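Local coordinates for protein CT_858 (PDB 3DOR) that probably acts as a secreted serine-type endopeptidase of Chlamydia trachomatis, and forms a dimer in its mature form, at residues L86-Q91 against V101-F106; A412-S417 against G441-H446; P263-V268 against S281-G286. All blocks are in the same frame, centred on the assembly; numbering follows the deposited sequence.

From the N terminus, interaction 1 comes first. It closes a short hairpin in the PDZ-like region by pairing strand 83-92 with strand 98-103. Interaction 3 follows. Strand 278-284 of the mixed sheet returns against residues 263-268, the lead-in to strand 268-271, outermost within this chain. Interaction 2 is last and bridges a longer loop: helix 409-428 meets residues 441-446, which include strand 444-445 of the five-stranded antiparallel sheet. The three loops follow one another in series, and none encloses or crosses another. Interactions 1 and 2 lie on opposite sides of the chain's centre, their own centres about 46 Å apart. Interactions 1 and 3 come within about 10 Å at their nearest atoms.

Interaction 1 of 3, residues L86-Q91 against V101-F106; sequences LPYTVQ and VDIMTF
Thr89 and Asp102 pair across an antiparallel beta hairpin in the PDZ-like region, and a classic beta bulge lies beside them. Four backbone hydrogen bonds, one of them weak, join the two segments. Val101 N reaches Thr89 O at 2.7 Å and Asp102 N reaches the same oxygen weakly, so Val101 and Asp102 both face Thr89. Thr89 N is bonded to Asp102 O. Past the strand end, Met104 N bonds to Pro87 O at 2.9 Å with a nearly straight N-H (164°). Pro87 is also the centre of an inverse gamma turn, with Tyr88 N bonded to Leu86 O.

Side-chain packing adds to this. On the Tyr88 face, Ile103 CD1 touches the edge of the Tyr88 ring, 3.5 Å from Tyr88 CD2 and near the ring plane. On the Thr89 face, Thr89 CG2 meets Val101 CG2. The extended Gln91 chain brings NE2 against Val101 CG1, while that NE2 is hydrogen-bonded to Tyr548 OH. Pro87 CG packs on Thr105 CB.

One water links the side chains of the hydrogen-bonded pair. It lies 2.8 Å from Thr89 OG1 and donates to Asp102 OD2 at 2.6 Å.

A last contact is not a hydrogen bond. The Met104 chain folds back at chi2 (77°) and chi3 (87°). This carries its methyl CE to 3.3 Å from Thr89 OG1.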
ATOM      1  N   LEU B  86     -20.185  22.346  11.488  1.00 30.91           N
ATOM      2  CA  LEU B  86     -21.199  23.393  11.379  1.00 30.79           C
ATOM      3  C   LEU B  86     -21.302  23.722   9.888  1.00 31.49           C
ATOM      4  O   LEU B  86     -20.298  24.019   9.244  1.00 32.06           O
ATOM      5  CB  LEU B  86     -20.802  24.626  12.188  1.00 29.24           C
ATOM      6  CG  LEU B  86     -20.898  24.385  13.702  1.00 31.88           C
ATOM      7  CD1 LEU B  86     -20.413  25.600  14.483  1.00 27.88           C
ATOM      8  CD2 LEU B  86     -22.349  24.053  14.047  1.00 28.42           C
ATOM      9  N   PRO B  87     -22.523  23.676   9.322  1.00 32.14           N
ATOM     10  CA  PRO B  87     -22.827  23.939   7.909  1.00 31.16           C
ATOM     11  C   PRO B  87     -22.644  25.353   7.354  1.00 31.65           C
ATOM     12  O   PRO B  87     -23.548  25.896   6.708  1.00 31.62           O
ATOM     13  CB  PRO B  87     -24.268  23.466   7.787  1.00 31.52           C
ATOM     14  CG  PRO B  87     -24.842  23.903   9.098  1.00 33.69           C
ATOM     15  CD  PRO B  87     -23.768  23.495  10.093  1.00 32.72           C
ATOM     16  N   TYR B  88     -21.478  25.941   7.587  1.00 30.43           N
ATOM     17  CA  TYR B  88     -21.197  27.280   7.075  1.00 31.69           C
ATOM     18  C   TYR B  88     -19.820  27.361   6.446  1.00 31.73           C
ATOM     19  O   TYR B  88     -18.975  26.494   6.664  1.00 31.00           O
ATOM     20  CB  TYR B  88     -21.289  28.314   8.190  1.00 32.85           C
ATOM     21  CG  TYR B  88     -22.568  28.215   8.965  1.00 34.72           C
ATOM     22  CD1 TYR B  88     -22.637  27.459  10.136  1.00 34.68           C
ATOM     23  CD2 TYR B  88     -23.725  28.836   8.507  1.00 34.53           C
ATOM     24  CE1 TYR B  88     -23.836  27.322  10.833  1.00 37.63           C
ATOM     25  CE2 TYR B  88     -24.930  28.708   9.194  1.00 37.18           C
ATOM     26  CZ  TYR B  88     -24.979  27.947  10.352  1.00 37.19           C
ATOM     27  OH  TYR B  88     -26.175  27.790  11.005  1.00 39.81           O
ATOM     28  N   THR B  89     -19.609  28.396   5.642  1.00 30.72           N
ATOM     29  CA  THR B  89     -18.319  28.598   5.010  1.00 30.47           C
ATOM     30  C   THR B  89     -17.976  30.076   5.076  1.00 30.09           C
ATOM     31  O   THR B  89     -18.756  30.932   4.665  1.00 31.72           O
ATOM     32  CB  THR B  89     -18.312  28.147   3.535  1.00 32.03           C
ATOM     33  OG1 THR B  89     -18.713  26.769   3.448  1.00 34.12           O
ATOM     34  CG2 THR B  89     -16.907  28.293   2.951  1.00 30.29           C
ATOM     35  N   VAL B  90     -16.802  30.370   5.608  1.00 29.93           N
ATOM     36  CA  VAL B  90     -16.345  31.739   5.736  1.00 33.44           C
ATOM     37  C   VAL B  90     -15.150  31.987   4.820  1.00 35.19           C
ATOM     38  O   VAL B  90     -14.447  31.050   4.438  1.00 36.58           O
ATOM     39  CB  VAL B  90     -15.950  32.024   7.204  1.00 34.30           C
ATOM     40  CG1 VAL B  90     -15.199  33.339   7.314  1.00 35.23           C
ATOM     41  CG2 VAL B  90     -17.207  32.061   8.063  1.00 34.74           C
ATOM     42  N   GLN B  91     -14.940  33.245   4.449  1.00 34.27           N
ATOM     43  CA  GLN B  91     -13.813  33.613   3.606  1.00 35.20           C
ATOM     44  C   GLN B  91     -13.264  34.940   4.130  1.00 35.84           C
ATOM     45  O   GLN B  91     -14.018  35.889   4.374  1.00 36.02           O
ATOM     46  CB  GLN B  91     -14.255  33.756   2.148  1.00 37.07           C
ATOM     47  CG  GLN B  91     -13.111  33.877   1.153  1.00 41.16           C
ATOM     48  CD  GLN B  91     -13.591  33.820  -0.295  1.00 45.15           C
ATOM     49  OE1 GLN B  91     -12.789  33.738  -1.232  1.00 46.87           O
ATOM     50  NE2 GLN B  91     -14.905  33.868  -0.482  1.00 44.62           N
ATOM     51  N   VAL B 101     -19.763  33.001   3.187  1.00 28.58           N
ATOM     52  CA  VAL B 101     -19.959  32.948   1.740  1.00 28.45           C
ATOM     53  C   VAL B 101     -20.858  31.789   1.358  1.00 29.28           C
ATOM     54  O   VAL B 101     -21.213  31.629   0.191  1.00 29.19           O
ATOM     55  CB  VAL B 101     -18.632  32.810   0.962  1.00 28.89           C
ATOM     56  CG1 VAL B 101     -17.837  34.096   1.073  1.00 26.94           C
ATOM     57  CG2 VAL B 101     -17.835  31.614   1.493  1.00 26.83           C
ATOM     58  N   ASP B 102     -21.228  30.975   2.340  1.00 31.07           N
ATOM     59  CA  ASP B 102     -22.122  29.867   2.064  1.00 32.00           C
ATOM     60  C   ASP B 102     -22.823  29.339   3.310  1.00 33.69           C
ATOM     61  O   ASP B 102     -22.238  29.269   4.393  1.00 30.96           O
ATOM     62  CB  ASP B 102     -21.367  28.741   1.359  1.00 33.74           C
ATOM     63  CG  ASP B 102     -22.276  27.889   0.489  1.00 36.17           C
ATOM     64  OD1 ASP B 102     -23.443  28.289   0.277  1.00 33.75           O
ATOM     65  OD2 ASP B 102     -21.821  26.829   0.012  1.00 32.98           O
ATOM     66  N   ILE B 103     -24.093  28.983   3.129  1.00 35.21           N
ATOM     67  CA  ILE B 103     -24.938  28.446   4.188  1.00 36.12           C
ATOM     68  C   ILE B 103     -25.467  27.111   3.667  1.00 36.87           C
ATOM     69  O   ILE B 103     -26.085  27.061   2.601  1.00 37.72           O
ATOM     70  CB  ILE B 103     -26.136  29.379   4.470  1.00 38.09           C
ATOM     71  CG1 ILE B 103     -25.649  30.812   4.719  1.00 39.43           C
ATOM     72  CG2 ILE B 103     -26.926  28.862   5.661  1.00 39.66           C
ATOM     73  CD1 ILE B 103     -24.662  30.945   5.855  1.00 41.54           C
ATOM     74  N   MET B 104     -25.229  26.031   4.404  1.00 36.39           N
ATOM     75  CA  MET B 104     -25.680  24.718   3.953  1.00 37.40           C
ATOM     76  C   MET B 104     -26.693  24.029   4.867  1.00 38.35           C
ATOM     77  O   MET B 104     -26.579  22.836   5.139  1.00 38.88           O
ATOM     78  CB  MET B 104     -24.477  23.790   3.747  1.00 37.45           C
ATOM     79  CG  MET B 104     -23.438  24.300   2.749  1.00 36.72           C
ATOM     80  SD  MET B 104     -22.358  25.589   3.419  1.00 36.89           S
ATOM     81  CE  MET B 104     -21.082  24.602   4.166  1.00 35.05           C
ATOM     82  N   THR B 105     -27.684  24.776   5.332  1.00 39.57           N
ATOM     83  CA  THR B 105     -28.716  24.220   6.197  1.00 42.08           C
ATOM     84  C   THR B 105     -30.032  24.945   5.927  1.00 44.07           C
ATOM     85  O   THR B 105     -30.052  25.928   5.191  1.00 41.58           O
ATOM     86  CB  THR B 105     -28.336  24.358   7.685  1.00 41.23           C
ATOM     87  OG1 THR B 105     -29.386  23.817   8.492  1.00 43.66           O
ATOM     88  CG2 THR B 105     -28.107  25.808   8.047  1.00 39.15           C
ATOM     89  N   PHE B 106     -31.125  24.460   6.517  1.00 48.44           N
ATOM     90  CA  PHE B 106     -32.440  25.069   6.318  1.00 52.29           C
ATOM     91  C   PHE B 106     -32.445  26.556   6.647  1.00 54.17           C
ATOM     92  O   PHE B 106     -31.613  27.047   7.408  1.00 53.86           O
ATOM     93  CB  PHE B 106     -33.497  24.350   7.164  1.00 55.64           C
ATOM     94  CG  PHE B 106     -33.267  24.465   8.643  1.00 59.29           C
ATOM     95  CD1 PHE B 106     -33.756  25.554   9.363  1.00 60.71           C
ATOM     96  CD2 PHE B 106     -32.525  23.500   9.314  1.00 60.28           C
ATOM     97  CE1 PHE B 106     -33.505  25.676  10.736  1.00 61.90           C
ATOM     98  CE2 PHE B 106     -32.269  23.611  10.680  1.00 61.55           C
ATOM     99  CZ  PHE B 106     -32.758  24.699  11.393  1.00 62.06           C
TER
HETATM  100  O   HOH W   1     -19.749  25.749   1.039  1.00 36.22           O

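Interaction 2 of 3, residues A412-S417 against G441-H446; sequences AEYLKS and GFEKIH. With SO4 (sulfate ion), chain P.
Tyr414 OH meets His446 NE2 at 2.7 Å, the shortest polar bond between the helix segment 412-417 and residues 441-446. Either partner could be the donor. The rings meet rim to rim, their planes 27° apart, and the hydroxyl lies at the edge of the imidazole. Lys444 CG also touches this oxygen, 3.4 Å from Tyr414 OH.

The Tyr414 side chain carries most of the contact. Its CG lies anti to the carbonyl carbon (chi1 -84°), which sends the ring out from the helix with one face against the backbone of residues 442-443. Phe442 CA sits over that face in a CH-pi contact, 3.9 Å from the Tyr414 ring centroid. Glu443 N lies above the same face, also offset toward the rim. The Phe442 ring leans obliquely on Tyr414, with Phe442 CD1 3.7 Å from Tyr414 CB. Tyr414, Phe442 and His446 thus form an aromatic cluster. Leu415 CD2 packs loosely on Phe442 CE1, 4.2 Å away.

A water donates to both Gly441 O and Ser417 OG. The serine hydroxyl in turn donates to a sulfate, 3.0 Å from Ser417 OG to O2, probably from the crystallisation liquor.

In the peptidase S41 region, this packs a helix on the chain entering a sheet strand. Helix 391-398 packs on Ala412 and Leu415 of helix 409-428. Strand 444-445 pairs with strand 361-368, and Ile445 packs against helix 346-354.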
ATOM      1  N   ALA B 412      12.764   8.344 -22.253  1.00 28.28           N
ATOM      2  CA  ALA B 412      13.498   7.160 -21.809  1.00 29.06           C
ATOM      3  C   ALA B 412      14.882   7.582 -21.327  1.00 29.31           C
ATOM      4  O   ALA B 412      15.344   7.130 -20.286  1.00 28.43           O
ATOM      5  CB  ALA B 412      13.618   6.141 -22.949  1.00 27.71           C
ATOM      6  N   GLU B 413      15.533   8.465 -22.078  1.00 30.75           N
ATOM      7  CA  GLU B 413      16.854   8.943 -21.702  1.00 32.15           C
ATOM      8  C   GLU B 413      16.820   9.724 -20.393  1.00 31.74           C
ATOM      9  O   GLU B 413      17.764   9.657 -19.610  1.00 31.93           O
ATOM     10  CB  GLU B 413      17.448   9.808 -22.816  1.00 35.17           C
ATOM     11  CG  GLU B 413      17.811   9.015 -24.068  1.00 40.36           C
ATOM     12  CD  GLU B 413      18.728   7.838 -23.756  1.00 43.82           C
ATOM     13  OE1 GLU B 413      19.726   8.046 -23.034  1.00 47.03           O
ATOM     14  OE2 GLU B 413      18.461   6.708 -24.226  1.00 46.49           O
ATOM     15  N   TYR B 414      15.740  10.467 -20.155  1.00 30.01           N
ATOM     16  CA  TYR B 414      15.613  11.222 -18.910  1.00 29.92           C
ATOM     17  C   TYR B 414      15.527  10.246 -17.747  1.00 29.28           C
ATOM     18  O   TYR B 414      16.184  10.429 -16.725  1.00 28.45           O
ATOM     19  CB  TYR B 414      14.350  12.093 -18.910  1.00 26.10           C
ATOM     20  CG  TYR B 414      14.484  13.435 -19.591  1.00 28.36           C
ATOM     21  CD1 TYR B 414      13.369  14.047 -20.160  1.00 28.69           C
ATOM     22  CD2 TYR B 414      15.704  14.119 -19.631  1.00 26.56           C
ATOM     23  CE1 TYR B 414      13.454  15.302 -20.747  1.00 27.39           C
ATOM     24  CE2 TYR B 414      15.801  15.381 -20.219  1.00 26.02           C
ATOM     25  CZ  TYR B 414      14.664  15.966 -20.775  1.00 29.63           C
ATOM     26  OH  TYR B 414      14.715  17.219 -21.351  1.00 30.08           O
ATOM     27  N   LEU B 415      14.700   9.214 -17.909  1.00 29.32           N
ATOM     28  CA  LEU B 415      14.510   8.213 -16.867  1.00 29.71           C
ATOM     29  C   LEU B 415      15.815   7.479 -16.535  1.00 30.50           C
ATOM     30  O   LEU B 415      16.096   7.194 -15.367  1.00 29.65           O
ATOM     31  CB  LEU B 415      13.416   7.225 -17.282  1.00 28.33           C
ATOM     32  CG  LEU B 415      12.008   7.831 -17.353  1.00 29.26           C
ATOM     33  CD1 LEU B 415      11.051   6.865 -18.034  1.00 27.86           C
ATOM     34  CD2 LEU B 415      11.527   8.166 -15.955  1.00 24.18           C
ATOM     35  N   LYS B 416      16.615   7.184 -17.553  1.00 30.49           N
ATOM     36  CA  LYS B 416      17.893   6.519 -17.318  1.00 32.23           C
ATOM     37  C   LYS B 416      18.851   7.469 -16.609  1.00 31.38           C
ATOM     38  O   LYS B 416      19.604   7.061 -15.726  1.00 32.29           O
ATOM     39  CB  LYS B 416      18.491   6.031 -18.636  1.00 31.93           C
ATOM     40  CG  LYS B 416      17.860   4.731 -19.081  1.00 35.75           C
ATOM     41  CD  LYS B 416      17.672   4.642 -20.577  1.00 39.53           C
ATOM     42  CE  LYS B 416      18.972   4.442 -21.316  1.00 40.72           C
ATOM     43  NZ  LYS B 416      18.671   4.037 -22.724  1.00 41.02           N
ATOM     44  N   SER B 417      18.811   8.740 -16.992  1.00 31.29           N
ATOM     45  CA  SER B 417      19.664   9.739 -16.367  1.00 31.29           C
ATOM     46  C   SER B 417      19.281   9.843 -14.884  1.00 31.03           C
ATOM     47  O   SER B 417      20.137   9.968 -14.009  1.00 31.04           O
ATOM     48  CB  SER B 417      19.483  11.087 -17.066  1.00 31.93           C
ATOM     49  OG  SER B 417      20.172  12.107 -16.367  1.00 34.28           O
ATOM     50  N   GLY B 441      13.757  12.479 -13.857  1.00 25.07           N
ATOM     51  CA  GLY B 441      14.842  12.909 -14.719  1.00 25.74           C
ATOM     52  C   GLY B 441      14.470  13.964 -15.753  1.00 26.62           C
ATOM     53  O   GLY B 441      15.337  14.419 -16.487  1.00 25.81           O
ATOM     54  N   PHE B 442      13.196  14.356 -15.818  1.00 26.25           N
ATOM     55  CA  PHE B 442      12.747  15.367 -16.784  1.00 27.04           C
ATOM     56  C   PHE B 442      13.334  16.751 -16.493  1.00 27.25           C
ATOM     57  O   PHE B 442      12.904  17.451 -15.567  1.00 27.05           O
ATOM     58  CB  PHE B 442      11.216  15.480 -16.791  1.00 26.83           C
ATOM     59  CG  PHE B 442      10.504  14.245 -17.283  1.00 30.57           C
ATOM     60  CD1 PHE B 442      11.152  13.014 -17.323  1.00 27.18           C
ATOM     61  CD2 PHE B 442       9.159  14.306 -17.651  1.00 29.37           C
ATOM     62  CE1 PHE B 442      10.475  11.858 -17.720  1.00 31.48           C
ATOM     63  CE2 PHE B 442       8.472  13.155 -18.048  1.00 33.29           C
ATOM     64  CZ  PHE B 442       9.130  11.926 -18.082  1.00 30.92           C
ATOM     65  N   GLU B 443      14.312  17.148 -17.296  1.00 28.12           N
ATOM     66  CA  GLU B 443      14.949  18.443 -17.133  1.00 28.24           C
ATOM     67  C   GLU B 443      13.997  19.536 -17.572  1.00 29.11           C
ATOM     68  O   GLU B 443      14.006  20.653 -17.046  1.00 26.57           O
ATOM     69  CB  GLU B 443      16.206  18.507 -17.984  1.00 31.33           C
ATOM     70  CG  GLU B 443      17.224  17.473 -17.580  1.00 40.94           C
ATOM     71  CD  GLU B 443      18.563  18.091 -17.274  1.00 45.84           C
ATOM     72  OE1 GLU B 443      19.196  18.609 -18.220  1.00 48.28           O
ATOM     73  OE2 GLU B 443      18.975  18.064 -16.090  1.00 49.40           O
ATOM     74  N   LYS B 444      13.164  19.210 -18.548  1.00 27.95           N
ATOM     75  CA  LYS B 444      12.228  20.196 -19.042  1.00 30.68           C
ATOM     76  C   LYS B 444      11.017  19.546 -19.655  1.00 29.95           C
ATOM     77  O   LYS B 444      11.032  18.367 -20.010  1.00 29.08           O
ATOM     78  CB  LYS B 444      12.909  21.101 -20.076  1.00 33.69           C
ATOM     79  CG  LYS B 444      13.519  20.354 -21.249  1.00 37.25           C
ATOM     80  CD  LYS B 444      14.304  21.284 -22.171  1.00 39.64           C
ATOM     81  CE  LYS B 444      15.513  21.882 -21.477  1.00 41.30           C
ATOM     82  NZ  LYS B 444      16.400  22.627 -22.425  1.00 41.67           N
ATOM     83  N   ILE B 445       9.954  20.328 -19.736  1.00 28.53           N
ATOM     84  CA  ILE B 445       8.730  19.877 -20.346  1.00 29.69           C
ATOM     85  C   ILE B 445       8.878  20.145 -21.825  1.00 30.38           C
ATOM     86  O   ILE B 445       9.278  21.235 -22.234  1.00 31.30           O
ATOM     87  CB  ILE B 445       7.517  20.642 -19.794  1.00 30.87           C
ATOM     88  CG1 ILE B 445       6.995  19.908 -18.556  1.00 31.53           C
ATOM     89  CG2 ILE B 445       6.443  20.755 -20.860  1.00 27.83           C
ATOM     90  CD1 ILE B 445       6.521  20.807 -17.487  1.00 36.45           C
ATOM     91  N   HIS B 446       8.584  19.133 -22.625  1.00 30.60           N
ATOM     92  CA  HIS B 446       8.658  19.262 -24.067  1.00 30.99           C
ATOM     93  C   HIS B 446       7.236  19.397 -24.556  1.00 29.43           C
ATOM     94  O   HIS B 446       6.341  18.729 -24.053  1.00 28.87           O
ATOM     95  CB  HIS B 446       9.351  18.031 -24.645  1.00 31.78           C
ATOM     96  CG  HIS B 446      10.760  17.889 -24.171  1.00 37.56           C
ATOM     97  ND1 HIS B 446      11.809  18.574 -24.750  1.00 39.51           N
ATOM     98  CD2 HIS B 446      11.281  17.233 -23.107  1.00 38.78           C
ATOM     99  CE1 HIS B 446      12.912  18.344 -24.059  1.00 41.87           C
ATOM    100  NE2 HIS B 446      12.618  17.535 -23.056  1.00 39.25           N
TER
HETATM  101  S   SO4 P 620      23.801  11.598 -16.425  1.00 63.31           S
HETATM  102  O1  SO4 P 620      23.280  12.661 -15.494  1.00 60.72           O
HETATM  103  O2  SO4 P 620      22.818  11.420 -17.546  1.00 61.90           O
HETATM  104  O3  SO4 P 620      25.114  11.999 -17.041  1.00 62.48           O
HETATM  105  O4  SO4 P 620      23.994  10.353 -15.623  1.00 62.34           O
HETATM  106  O   HOH W   2      17.909  14.206 -16.453  1.00 43.68           O

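Interaction 3 of 3, residues P263-V268 against S281-G286; sequences PVIGPV and SSVTDG
Ser281 is the tightly packed centre of this contact, where the lead-in to strand 268-271 folds against strand 278-284. Its hydroxyl donates to the backbone oxygen of Gly266, 3.1 Å from Ser281 OG to Gly266 O. The donor stands above the carbonyl plane, 68° out of it, and so uses no lone-pair direction. Its OG, anti to the carbonyl carbon (chi1 -65°), points at the Gly266 carbonyl. Ser281 CA meets a second carbonyl in a CA-H...O contact, 3.2 Å from Pro267 O.

The buried apolar part adjoins this serine. Ile265 CG1 packs against Ser281 CB at 3.9 Å, and Ile265 CD1 then reaches Val283 CG2 at 4.0 Å.

The other part of the contact is looser. Pro267 and Val268 are both solvent-exposed. Ser282 N reaches Pro267 O only in a weak bond, 3.5 Å long and bent. Ser282 OG lies close to the proline ring, 3.2 Å from Pro267 CG, without a hydrogen bond between them. Val268 CG2 approaches Ser281 OG at 3.8 Å.

Strand 278-284 lies between strand 268-271, outermost in its sheet within the chain, and strand 290-297, whose Val293 and His291 form backbone hydrogen bonds with Ser281 and Val283 respectively. Helix 549-564 packs on Val283, and its Lys556 is hydrogen-bonded to the Ile265 carbonyl.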
ATOM      1  N   PRO B 263     -17.559  33.498 -10.951  1.00 29.78           N
ATOM      2  CA  PRO B 263     -18.655  33.585 -11.925  1.00 30.36           C
ATOM      3  C   PRO B 263     -18.080  33.779 -13.333  1.00 29.94           C
ATOM      4  O   PRO B 263     -16.903  34.115 -13.476  1.00 29.35           O
ATOM      5  CB  PRO B 263     -19.473  34.787 -11.429  1.00 31.48           C
ATOM      6  CG  PRO B 263     -18.485  35.601 -10.652  1.00 32.94           C
ATOM      7  CD  PRO B 263     -17.649  34.575  -9.949  1.00 30.25           C
ATOM      8  N   VAL B 264     -18.886  33.561 -14.370  1.00 29.41           N
ATOM      9  CA  VAL B 264     -18.387  33.712 -15.736  1.00 29.88           C
ATOM     10  C   VAL B 264     -17.858  35.119 -15.948  1.00 30.71           C
ATOM     11  O   VAL B 264     -18.402  36.080 -15.409  1.00 32.66           O
ATOM     12  CB  VAL B 264     -19.482  33.391 -16.794  1.00 29.82           C
ATOM     13  CG1 VAL B 264     -19.992  31.984 -16.588  1.00 26.58           C
ATOM     14  CG2 VAL B 264     -20.628  34.374 -16.691  1.00 30.32           C
ATOM     15  N   ILE B 265     -16.793  35.233 -16.736  1.00 31.05           N
ATOM     16  CA  ILE B 265     -16.161  36.518 -16.993  1.00 30.89           C
ATOM     17  C   ILE B 265     -16.896  37.392 -18.011  1.00 33.08           C
ATOM     18  O   ILE B 265     -16.630  38.589 -18.121  1.00 32.95           O
ATOM     19  CB  ILE B 265     -14.697  36.306 -17.454  1.00 32.49           C
ATOM     20  CG1 ILE B 265     -14.674  35.538 -18.785  1.00 28.87           C
ATOM     21  CG2 ILE B 265     -13.930  35.539 -16.377  1.00 30.06           C
ATOM     22  CD1 ILE B 265     -13.287  35.255 -19.329  1.00 27.16           C
ATOM     23  N   GLY B 266     -17.825  36.797 -18.747  1.00 33.75           N
ATOM     24  CA  GLY B 266     -18.568  37.559 -19.731  1.00 34.89           C
ATOM     25  C   GLY B 266     -19.569  36.678 -20.445  1.00 37.02           C
ATOM     26  O   GLY B 266     -19.703  35.503 -20.100  1.00 35.72           O
ATOM     27  N   PRO B 267     -20.301  37.217 -21.435  1.00 37.60           N
ATOM     28  CA  PRO B 267     -21.280  36.405 -22.160  1.00 38.44           C
ATOM     29  C   PRO B 267     -20.599  35.226 -22.843  1.00 38.63           C
ATOM     30  O   PRO B 267     -19.666  35.393 -23.626  1.00 36.82           O
ATOM     31  CB  PRO B 267     -21.899  37.401 -23.148  1.00 37.85           C
ATOM     32  CG  PRO B 267     -20.822  38.421 -23.340  1.00 41.11           C
ATOM     33  CD  PRO B 267     -20.294  38.600 -21.939  1.00 38.88           C
ATOM     34  N   VAL B 268     -21.076  34.030 -22.523  1.00 39.31           N
ATOM     35  CA  VAL B 268     -20.522  32.804 -23.066  1.00 40.96           C
ATOM     36  C   VAL B 268     -20.854  32.561 -24.533  1.00 40.35           C
ATOM     37  O   VAL B 268     -22.017  32.587 -24.927  1.00 42.07           O
ATOM     38  CB  VAL B 268     -21.012  31.599 -22.249  1.00 41.48           C
ATOM     39  CG1 VAL B 268     -20.483  30.308 -22.850  1.00 42.02           C
ATOM     40  CG2 VAL B 268     -20.556  31.746 -20.810  1.00 41.99           C
ATOM     41  N   SER B 281     -15.704  33.292 -23.630  1.00 27.99           N
ATOM     42  CA  SER B 281     -16.555  34.470 -23.466  1.00 30.49           C
ATOM     43  C   SER B 281     -15.874  35.625 -24.173  1.00 31.36           C
ATOM     44  O   SER B 281     -14.750  35.490 -24.637  1.00 31.31           O
ATOM     45  CB  SER B 281     -16.723  34.843 -21.990  1.00 30.64           C
ATOM     46  OG  SER B 281     -17.410  33.836 -21.276  1.00 37.08           O
ATOM     47  N   SER B 282     -16.560  36.758 -24.262  1.00 34.19           N
ATOM     48  CA  SER B 282     -15.982  37.941 -24.888  1.00 37.20           C
ATOM     49  C   SER B 282     -15.591  38.918 -23.789  1.00 37.30           C
ATOM     50  O   SER B 282     -16.384  39.205 -22.895  1.00 39.82           O
ATOM     51  CB  SER B 282     -16.994  38.601 -25.819  1.00 38.45           C
ATOM     52  OG  SER B 282     -18.210  38.836 -25.134  1.00 42.98           O
ATOM     53  N   VAL B 283     -14.354  39.399 -23.847  1.00 37.25           N
ATOM     54  CA  VAL B 283     -13.840  40.359 -22.876  1.00 34.59           C
ATOM     55  C   VAL B 283     -13.621  41.683 -23.610  1.00 34.71           C
ATOM     56  O   VAL B 283     -13.014  41.709 -24.681  1.00 31.22           O
ATOM     57  CB  VAL B 283     -12.503  39.869 -22.283  1.00 35.69           C
ATOM     58  CG1 VAL B 283     -11.893  40.948 -21.401  1.00 33.68           C
ATOM     59  CG2 VAL B 283     -12.734  38.601 -21.473  1.00 35.22           C
ATOM     60  N   THR B 284     -14.119  42.782 -23.051  1.00 33.82           N
ATOM     61  CA  THR B 284     -13.966  44.073 -23.712  1.00 34.27           C
ATOM     62  C   THR B 284     -13.054  45.014 -22.933  1.00 32.12           C
ATOM     63  O   THR B 284     -13.106  45.062 -21.709  1.00 31.46           O
ATOM     64  CB  THR B 284     -15.328  44.748 -23.911  1.00 35.51           C
ATOM     65  OG1 THR B 284     -15.846  45.159 -22.643  1.00 42.36           O
ATOM     66  CG2 THR B 284     -16.310  43.776 -24.536  1.00 33.32           C
ATOM     67  N   ASP B 285     -12.216  45.760 -23.647  1.00 30.95           N
ATOM     68  CA  ASP B 285     -11.298  46.688 -23.001  1.00 31.38           C
ATOM     69  C   ASP B 285     -11.953  48.039 -22.717  1.00 31.45           C
ATOM     70  O   ASP B 285     -13.155  48.204 -22.927  1.00 30.28           O
ATOM     71  CB  ASP B 285     -10.030  46.864 -23.847  1.00 31.05           C
ATOM     72  CG  ASP B 285     -10.274  47.605 -25.148  1.00 32.94           C
ATOM     73  OD1 ASP B 285      -9.365  47.581 -26.001  1.00 34.46           O
ATOM     74  OD2 ASP B 285     -11.346  48.221 -25.322  1.00 33.30           O
ATOM     75  N   GLY B 286     -11.157  48.993 -22.236  1.00 31.23           N
ATOM     76  CA  GLY B 286     -11.674  50.315 -21.901  1.00 31.78           C
ATOM     77  C   GLY B 286     -12.183  51.126 -23.081  1.00 32.68           C
ATOM     78  O   GLY B 286     -12.900  52.113 -22.909  1.00 32.51           O
TER